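Local coordinates for ATPase BagA (Mycobacterium tuberculosis H37Rv, PDB 6BS3), which hydrolyses ATP as one subunit of the heterodimeric BagAB complex, whose activity is required for resistance to nitric oxide and to elevated glycerol, at residues A[254-259]-A[290-295]; A[130-135]-A[180-185]; A[12-17]-A[205-210]. All coordinates share one frame; numbering follows the deposited sequence.

Overall arrangement
Contact 3 belongs to the core: it is buried, its centre about 11 Å from the centre of the chain, and joins the N-terminal loop to strand 204-210 of the central, mostly parallel sheet, through two rings held by hydrogen bonds. Contacts 1 and 2 lie on opposite sides of the chain's centre, about 53 Å apart between their own centres, in helical regions. Contact 1 is partly buried and sets the small A255 and A256 against helix 278-302. Contact 2 is buried and apolar too, but uses branched leucine and valine side chains between helix 130-146 and a loop. No element is shared among the three. Both outlying contacts have residues within reach of the partner protein, whereas contact 3 has none.

Contact 1: A[254-259]-A[290-295]; sequences KAAEGE and QHATRI
The methyl group of A292 overlaps two neighbours, A255 and A256. Its CB lies 3.6 Å from CB of A255 and 3.7 Å from the backbone N of A256, so one methyl rests against a side chain and a peptide at once. A256 adds a methyl-to-backbone contact of its own: its CB is 3.9 Å from the carbonyl O of A292. With nothing bulkier than alanine at these three positions the chains come very near, and CA of A256 is only 4.5 Å from CA of T293. T293 holds its OG1 beside its own backbone N (chi1 -54°), where it hydrogen-bonds to O of I289 one helical turn earlier. Facing A256, OG1 of T293 stays 3.8 Å from O of A256, a distance of packing and not of bonding. No hydrogen bond crosses between the segments; L252 extends the apolar patch along A292, and V260 touches A255. Just beyond the contact the chain turns away at G258, which has positive phi; here E259 N bonds back to O of K254, and G258 N more weakly to O of A255, the two bonds of a Schellman motif. The contact thus packs a Schellman-capped turn, the close of a short helix, on the long helix 278-302 through alanine side chains small enough to permit the close approach.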
loop_
_atom_site.group_PDB
_atom_site.type_symbol
_atom_site.label_atom_id
_atom_site.label_comp_id
_atom_site.label_asym_id
_atom_site.label_seq_id
_atom_site.Cartn_x
_atom_site.Cartn_y
_atom_site.Cartn_z
ATOM N N LYS A 254 30.800 -11.329 7.698
ATOM C CA LYS A 254 31.633 -10.755 8.757
ATOM C C LYS A 254 31.215 -9.316 9.068
ATOM O O LYS A 254 31.018 -8.990 10.240
ATOM C CB LYS A 254 33.125 -10.817 8.382
ATOM C CG LYS A 254 33.787 -12.146 8.697
ATOM C CD LYS A 254 35.294 -12.068 8.489
ATOM C CE LYS A 254 35.997 -13.340 8.898
ATOM N NZ LYS A 254 37.478 -13.186 8.883
ATOM N N ALA A 255 31.064 -8.464 8.017
ATOM C CA ALA A 255 30.664 -7.051 8.126
ATOM C C ALA A 255 29.282 -6.844 8.771
ATOM O O ALA A 255 29.074 -5.823 9.431
ATOM C CB ALA A 255 30.739 -6.369 6.772
ATOM N N ALA A 256 28.362 -7.829 8.621
ATOM C CA ALA A 256 27.029 -7.821 9.237
ATOM C C ALA A 256 27.133 -7.975 10.764
ATOM O O ALA A 256 26.185 -7.634 11.476
ATOM C CB ALA A 256 26.177 -8.936 8.659
ATOM N N GLU A 257 28.292 -8.477 11.262
ATOM C CA GLU A 257 28.594 -8.668 12.690
ATOM C C GLU A 257 29.443 -7.531 13.288
ATOM O O GLU A 257 29.577 -7.449 14.511
ATOM C CB GLU A 257 29.251 -10.042 12.953
ATOM C CG GLU A 257 28.278 -11.214 12.940
ATOM C CD GLU A 257 27.174 -11.168 13.982
ATOM O OE1 GLU A 257 27.475 -11.378 15.180
ATOM O OE2 GLU A 257 26.008 -10.922 13.599
ATOM N N GLY A 258 29.984 -6.670 12.420
ATOM C CA GLY A 258 30.814 -5.525 12.783
ATOM C C GLY A 258 32.295 -5.711 12.509
ATOM O O GLY A 258 33.113 -4.925 12.994
ATOM N N GLU A 259 32.649 -6.746 11.725
ATOM C CA GLU A 259 34.029 -7.092 11.385
ATOM C C GLU A 259 34.336 -6.814 9.913
ATOM O O GLU A 259 33.836 -7.519 9.035
ATOM C CB GLU A 259 34.321 -8.562 11.749
ATOM C CG GLU A 259 34.216 -8.864 13.241
ATOM C CD GLU A 259 34.432 -10.310 13.646
ATOM O OE1 GLU A 259 33.808 -11.207 13.033
ATOM O OE2 GLU A 259 35.218 -10.544 14.593
ATOM N N GLN A 290 26.667 -1.208 8.077
ATOM C CA GLN A 290 25.252 -0.882 7.925
ATOM C C GLN A 290 24.684 -1.385 6.608
ATOM O O GLN A 290 23.555 -1.864 6.593
ATOM C CB GLN A 290 25.003 0.617 8.139
ATOM C CG GLN A 290 25.059 0.991 9.627
ATOM C CD GLN A 290 25.060 2.471 9.919
ATOM O OE1 GLN A 290 24.576 3.287 9.137
ATOM N NE2 GLN A 290 25.594 2.849 11.080
ATOM N N HIS A 291 25.480 -1.343 5.523
ATOM C CA HIS A 291 25.079 -1.866 4.216
ATOM C C HIS A 291 24.934 -3.394 4.314
ATOM O O HIS A 291 23.898 -3.934 3.929
ATOM C CB HIS A 291 26.117 -1.485 3.149
ATOM C CG HIS A 291 25.919 -2.192 1.847
ATOM N ND1 HIS A 291 25.088 -1.682 0.870
ATOM C CD2 HIS A 291 26.413 -3.377 1.428
ATOM C CE1 HIS A 291 25.119 -2.558 -0.115
ATOM N NE2 HIS A 291 25.904 -3.593 0.176
ATOM N N ALA A 292 25.971 -4.069 4.850
ATOM C CA ALA A 292 26.024 -5.520 5.066
ATOM C C ALA A 292 24.904 -6.007 5.982
ATOM O O ALA A 292 24.365 -7.079 5.720
ATOM C CB ALA A 292 27.373 -5.919 5.626
ATOM N N THR A 293 24.525 -5.210 7.023
ATOM C CA THR A 293 23.401 -5.511 7.935
ATOM C C THR A 293 22.067 -5.463 7.142
ATOM O O THR A 293 21.175 -6.278 7.372
ATOM C CB THR A 293 23.396 -4.548 9.145
ATOM O OG1 THR A 293 24.668 -4.571 9.798
ATOM C CG2 THR A 293 22.302 -4.875 10.162
ATOM N N ARG A 294 21.955 -4.526 6.193
ATOM C CA ARG A 294 20.773 -4.391 5.356
ATOM C C ARG A 294 20.654 -5.566 4.368
ATOM O O ARG A 294 19.568 -6.121 4.239
ATOM C CB ARG A 294 20.752 -3.025 4.644
ATOM C CG ARG A 294 19.448 -2.754 3.908
ATOM C CD ARG A 294 19.553 -1.605 2.934
ATOM N NE ARG A 294 18.376 -1.558 2.065
ATOM C CZ ARG A 294 18.114 -0.584 1.203
ATOM N NH1 ARG A 294 18.938 0.450 1.089
ATOM N NH2 ARG A 294 17.022 -0.633 0.449
ATOM N N ILE A 295 21.769 -5.966 3.714
ATOM C CA ILE A 295 21.816 -7.089 2.755
ATOM C C ILE A 295 21.467 -8.423 3.435
ATOM O O ILE A 295 20.647 -9.177 2.911
ATOM C CB ILE A 295 23.187 -7.162 1.990
ATOM C CG1 ILE A 295 23.573 -5.819 1.310
ATOM C CG2 ILE A 295 23.232 -8.318 0.981
ATOM C CD1 ILE A 295 22.589 -5.251 0.178
#

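Contact 2: A[130-135]-A[180-185]; sequences PGLRDV and SDLAKG
D181 and L182, in the loop between helices 175-179 and 188-200, both direct their CB toward helix 130-146, and it is L182 that reaches it. D181, the first of the two, stops short of touching. L182 then makes the whole of the side-chain contact. Its CG lies anti to the carbonyl carbon (chi1 -64°), which carries the branch to the helix, and chi2 of -167° turns the two methyls so that they meet different residues. CD2 of L182 lies over the start of the L132 side chain, 3.8 Å from its CB and 3.9 Å from its CA, with the two side chains crossing at about a right angle. CD1 of L182 meets V135 tip to tip, 3.8 Å from CG2 and 3.9 Å from CG1, both branches of the valine taking part. L132 and V135 are three residues apart, about one turn of the helix, and the leucine fork spans that turn. This is plain helix-to-loop packing in a largely helical region, away from the nucleotide site; F99 and Y102 of helix 95-107 and V188 of helix 188-200 are among the side chains that adjoin it. Past the leucine, the loop runs on through A183, where backbone atoms of A183, like those of D181, hydrogen-bond to the partner protein of the complex.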
loop_
_atom_site.group_PDB
_atom_site.type_symbol
_atom_site.label_atom_id
_atom_site.label_comp_id
_atom_site.label_asym_id
_atom_site.label_seq_id
_atom_site.Cartn_x
_atom_site.Cartn_y
_atom_site.Cartn_z
ATOM N N PRO A 130 -20.203 -6.247 -3.827
ATOM C CA PRO A 130 -18.825 -6.531 -4.281
ATOM C C PRO A 130 -18.684 -7.722 -5.218
ATOM O O PRO A 130 -17.774 -7.725 -6.043
ATOM C CB PRO A 130 -18.049 -6.738 -2.974
ATOM C CG PRO A 130 -18.920 -6.150 -1.891
ATOM C CD PRO A 130 -20.310 -6.399 -2.359
ATOM N N GLY A 131 -19.597 -8.689 -5.101
ATOM C CA GLY A 131 -19.673 -9.865 -5.965
ATOM C C GLY A 131 -20.059 -9.497 -7.386
ATOM O O GLY A 131 -19.471 -10.013 -8.337
ATOM N N LEU A 132 -21.036 -8.571 -7.546
ATOM C CA LEU A 132 -21.447 -8.053 -8.861
ATOM C C LEU A 132 -20.230 -7.360 -9.540
ATOM O O LEU A 132 -19.965 -7.583 -10.717
ATOM C CB LEU A 132 -22.623 -7.047 -8.715
ATOM C CG LEU A 132 -23.091 -6.370 -10.019
ATOM C CD1 LEU A 132 -23.575 -7.400 -11.029
ATOM C CD2 LEU A 132 -24.171 -5.338 -9.749
ATOM N N ARG A 133 -19.482 -6.564 -8.764
ATOM C CA ARG A 133 -18.278 -5.879 -9.195
ATOM C C ARG A 133 -17.273 -6.865 -9.788
ATOM O O ARG A 133 -16.886 -6.695 -10.939
ATOM C CB ARG A 133 -17.681 -5.120 -7.999
ATOM C CG ARG A 133 -16.859 -3.898 -8.356
ATOM C CD ARG A 133 -16.788 -2.969 -7.160
ATOM N NE ARG A 133 -16.135 -3.613 -6.021
ATOM C CZ ARG A 133 -16.583 -3.567 -4.770
ATOM N NH1 ARG A 133 -17.691 -2.896 -4.476
ATOM N NH2 ARG A 133 -15.927 -4.190 -3.804
ATOM N N ASP A 134 -16.926 -7.937 -9.044
ATOM C CA ASP A 134 -15.980 -8.970 -9.489
ATOM C C ASP A 134 -16.474 -9.768 -10.708
ATOM O O ASP A 134 -15.647 -10.161 -11.532
ATOM C CB ASP A 134 -15.583 -9.899 -8.317
ATOM C CG ASP A 134 -14.878 -9.190 -7.152
ATOM O OD1 ASP A 134 -14.370 -8.062 -7.356
ATOM O OD2 ASP A 134 -14.842 -9.761 -6.040
ATOM N N VAL A 135 -17.804 -10.019 -10.819
ATOM C CA VAL A 135 -18.436 -10.699 -11.956
ATOM C C VAL A 135 -18.247 -9.831 -13.215
ATOM O O VAL A 135 -17.871 -10.350 -14.261
ATOM C CB VAL A 135 -19.941 -11.039 -11.684
ATOM C CG1 VAL A 135 -20.733 -11.270 -12.980
ATOM C CG2 VAL A 135 -20.073 -12.239 -10.759
ATOM N N SER A 180 -22.773 -16.138 -6.141
ATOM C CA SER A 180 -23.677 -16.537 -5.042
ATOM C C SER A 180 -24.644 -15.441 -4.556
ATOM O O SER A 180 -25.694 -15.759 -4.007
ATOM C CB SER A 180 -22.880 -17.091 -3.861
ATOM O OG SER A 180 -22.339 -16.064 -3.042
ATOM N N ASP A 181 -24.280 -14.169 -4.741
ATOM C CA ASP A 181 -25.073 -13.020 -4.307
ATOM C C ASP A 181 -25.778 -12.332 -5.479
ATOM O O ASP A 181 -26.274 -11.207 -5.339
ATOM C CB ASP A 181 -24.195 -12.035 -3.507
ATOM C CG ASP A 181 -23.563 -12.667 -2.281
ATOM O OD1 ASP A 181 -24.239 -12.730 -1.227
ATOM O OD2 ASP A 181 -22.394 -13.114 -2.379
ATOM N N LEU A 182 -25.829 -13.021 -6.631
ATOM C CA LEU A 182 -26.509 -12.537 -7.828
ATOM C C LEU A 182 -27.802 -13.328 -8.051
ATOM O O LEU A 182 -27.961 -14.422 -7.497
ATOM C CB LEU A 182 -25.605 -12.622 -9.069
ATOM C CG LEU A 182 -24.333 -11.762 -9.123
ATOM C CD1 LEU A 182 -23.789 -11.749 -10.524
ATOM C CD2 LEU A 182 -24.589 -10.317 -8.682
ATOM N N ALA A 183 -28.729 -12.763 -8.850
ATOM C CA ALA A 183 -30.022 -13.368 -9.161
ATOM C C ALA A 183 -29.856 -14.729 -9.823
ATOM O O ALA A 183 -28.984 -14.901 -10.682
ATOM C CB ALA A 183 -30.841 -12.442 -10.042
ATOM N N LYS A 184 -30.665 -15.706 -9.368
ATOM C CA LYS A 184 -30.678 -17.085 -9.859
ATOM C C LYS A 184 -31.231 -17.165 -11.284
ATOM O O LYS A 184 -32.201 -16.477 -11.618
ATOM C CB LYS A 184 -31.462 -17.995 -8.902
ATOM C CG LYS A 184 -30.668 -18.396 -7.656
ATOM C CD LYS A 184 -31.471 -19.318 -6.745
ATOM C CE LYS A 184 -30.672 -19.794 -5.559
ATOM N NZ LYS A 184 -31.457 -20.731 -4.709
ATOM N N GLY A 185 -30.588 -17.988 -12.106
ATOM C CA GLY A 185 -30.952 -18.177 -13.505
ATOM C C GLY A 185 -30.347 -17.122 -14.407
ATOM O O GLY A 185 -29.337 -16.502 -14.058
#

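Contact 3: A[12-17]-A[205-210]; sequences VGWPSR and AIHLVT
The central sheet of this P-loop ATPase carries H207 on strand 204-210, which lies between strands 23-28 and 234-242, and the loop leading into strand 23-28 lays W14 against it. A chi1 of -162° swings the indole of W14 away from its own backbone N and across to the strand, six-membered ring foremost. The nearest approach is CZ3 of W14 to CE1 of H207, 3.5 Å, and CH2 of W14 lies 3.7 Å from both CE1 and NE2 of H207. The two planes are tilted by 25°, close to parallel, yet they are displaced so far that the centroids stand 5.2 Å apart, with little overlap between them. Contact is therefore made by CZ3 and CH2 of the indole and CE1 and NE2 of the imidazole, rather than by a full stack. Both rings are buried and held by hydrogen bonds elsewhere: NE1 of W14 goes to O of the C-terminal R340, ND1 of H207 accepts from the backbone N of S236, and NE2 of H207 pairs with ND1 of H24, whose ring also meets that of H207. Tied to both neighbouring strands, the imidazole has its rotation fixed. S236 also bonds through OG to O of G13, next to W14 in the loop. The side chain of H207 is about 9 Å from that of the ATP-binding K34, so H207 lies in the sheet core near the nucleotide site without touching it, where the N-terminal loop is packed against the parallel strands typical of P-loop NTPases.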
loop_
_atom_site.group_PDB
_atom_site.type_symbol
_atom_site.label_atom_id
_atom_site.label_comp_id
_atom_site.label_asym_id
_atom_site.label_seq_id
_atom_site.Cartn_x
_atom_site.Cartn_y
_atom_site.Cartn_z
ATOM N N VAL A 12 15.154 -21.546 -13.706
ATOM C CA VAL A 12 14.666 -20.521 -14.662
ATOM C C VAL A 12 13.524 -19.689 -14.039
ATOM O O VAL A 12 12.731 -20.225 -13.265
ATOM C CB VAL A 12 14.249 -21.061 -16.064
ATOM C CG1 VAL A 12 15.461 -21.409 -16.920
ATOM C CG2 VAL A 12 13.270 -22.233 -15.966
ATOM N N GLY A 13 13.463 -18.406 -14.388
ATOM C CA GLY A 13 12.440 -17.494 -13.894
ATOM C C GLY A 13 11.188 -17.497 -14.747
ATOM O O GLY A 13 10.144 -17.005 -14.323
ATOM N N TRP A 14 11.279 -18.078 -15.943
ATOM C CA TRP A 14 10.174 -18.150 -16.883
ATOM C C TRP A 14 10.182 -19.488 -17.625
ATOM O O TRP A 14 10.669 -19.557 -18.748
ATOM C CB TRP A 14 10.212 -16.955 -17.861
ATOM C CG TRP A 14 8.923 -16.664 -18.597
ATOM C CD1 TRP A 14 8.622 -17.001 -19.888
ATOM C CD2 TRP A 14 7.826 -15.868 -18.124
ATOM N NE1 TRP A 14 7.415 -16.449 -20.252
ATOM C CE2 TRP A 14 6.904 -15.748 -19.191
ATOM C CE3 TRP A 14 7.545 -15.210 -16.902
ATOM C CZ2 TRP A 14 5.707 -15.014 -19.074
ATOM C CZ3 TRP A 14 6.356 -14.492 -16.789
ATOM C CH2 TRP A 14 5.471 -14.373 -17.877
ATOM N N PRO A 15 9.578 -20.556 -17.055
ATOM C CA PRO A 15 9.473 -21.819 -17.804
ATOM C C PRO A 15 8.683 -21.620 -19.106
ATOM O O PRO A 15 7.833 -20.721 -19.187
ATOM C CB PRO A 15 8.724 -22.740 -16.826
ATOM C CG PRO A 15 8.928 -22.140 -15.481
ATOM C CD PRO A 15 8.910 -20.666 -15.743
ATOM N N SER A 16 8.976 -22.438 -20.125
ATOM C CA SER A 16 8.346 -22.387 -21.464
ATOM C C SER A 16 6.816 -22.344 -21.479
ATOM O O SER A 16 6.245 -21.655 -22.321
ATOM C CB SER A 16 8.825 -23.549 -22.323
ATOM O OG SER A 16 10.108 -23.238 -22.830
ATOM N N ARG A 17 6.167 -23.093 -20.568
ATOM C CA ARG A 17 4.709 -23.175 -20.400
ATOM C C ARG A 17 4.052 -21.786 -20.264
ATOM O O ARG A 17 2.968 -21.566 -20.800
ATOM C CB ARG A 17 4.340 -24.097 -19.214
ATOM C CG ARG A 17 4.754 -23.586 -17.829
ATOM C CD ARG A 17 4.195 -24.458 -16.719
ATOM N NE ARG A 17 5.064 -24.483 -15.544
ATOM C CZ ARG A 17 4.984 -23.628 -14.527
ATOM N NH1 ARG A 17 4.081 -22.656 -14.537
ATOM N NH2 ARG A 17 5.812 -23.735 -13.494
ATOM N N ALA A 205 -2.049 -17.522 -15.694
ATOM C CA ALA A 205 -0.945 -17.539 -14.721
ATOM C C ALA A 205 -1.043 -16.293 -13.865
ATOM O O ALA A 205 -1.260 -15.203 -14.384
ATOM C CB ALA A 205 0.420 -17.589 -15.412
ATOM N N ILE A 206 -0.875 -16.464 -12.554
ATOM C CA ILE A 206 -0.875 -15.381 -11.564
ATOM C C ILE A 206 0.579 -15.162 -11.117
ATOM O O ILE A 206 1.197 -16.076 -10.573
ATOM C CB ILE A 206 -1.818 -15.677 -10.364
ATOM C CG1 ILE A 206 -3.277 -15.870 -10.835
ATOM C CG2 ILE A 206 -1.727 -14.579 -9.285
ATOM C CD1 ILE A 206 -4.048 -16.952 -10.174
ATOM N N HIS A 207 1.108 -13.955 -11.377
ATOM C CA HIS A 207 2.449 -13.521 -10.998
ATOM C C HIS A 207 2.320 -12.659 -9.744
ATOM O O HIS A 207 1.366 -11.896 -9.598
ATOM C CB HIS A 207 3.155 -12.751 -12.144
ATOM C CG HIS A 207 3.102 -13.464 -13.456
ATOM N ND1 HIS A 207 3.781 -14.660 -13.656
ATOM C CD2 HIS A 207 2.397 -13.166 -14.571
ATOM C CE1 HIS A 207 3.471 -15.040 -14.885
ATOM N NE2 HIS A 207 2.656 -14.162 -15.480
ATOM N N LEU A 208 3.257 -12.829 -8.821
ATOM C CA LEU A 208 3.221 -12.149 -7.534
ATOM C C LEU A 208 4.451 -11.305 -7.345
ATOM O O LEU A 208 5.561 -11.812 -7.203
ATOM C CB LEU A 208 3.049 -13.159 -6.381
ATOM C CG LEU A 208 1.814 -14.050 -6.469
ATOM C CD1 LEU A 208 2.146 -15.404 -7.100
ATOM C CD2 LEU A 208 1.153 -14.189 -5.125
ATOM N N VAL A 209 4.242 -10.004 -7.382
ATOM C CA VAL A 209 5.288 -9.019 -7.159
ATOM C C VAL A 209 5.520 -8.907 -5.650
ATOM O O VAL A 209 4.575 -8.845 -4.876
ATOM C CB VAL A 209 4.926 -7.648 -7.798
ATOM C CG1 VAL A 209 5.992 -6.592 -7.495
ATOM C CG2 VAL A 209 4.737 -7.797 -9.301
ATOM N N THR A 210 6.788 -8.884 -5.253
ATOM C CA THR A 210 7.200 -8.715 -3.867
ATOM C C THR A 210 8.437 -7.830 -3.774
ATOM O O THR A 210 9.170 -7.676 -4.753
ATOM C CB THR A 210 7.382 -10.100 -3.164
ATOM O OG1 THR A 210 7.464 -9.882 -1.756
ATOM C CG2 THR A 210 8.624 -10.875 -3.647
#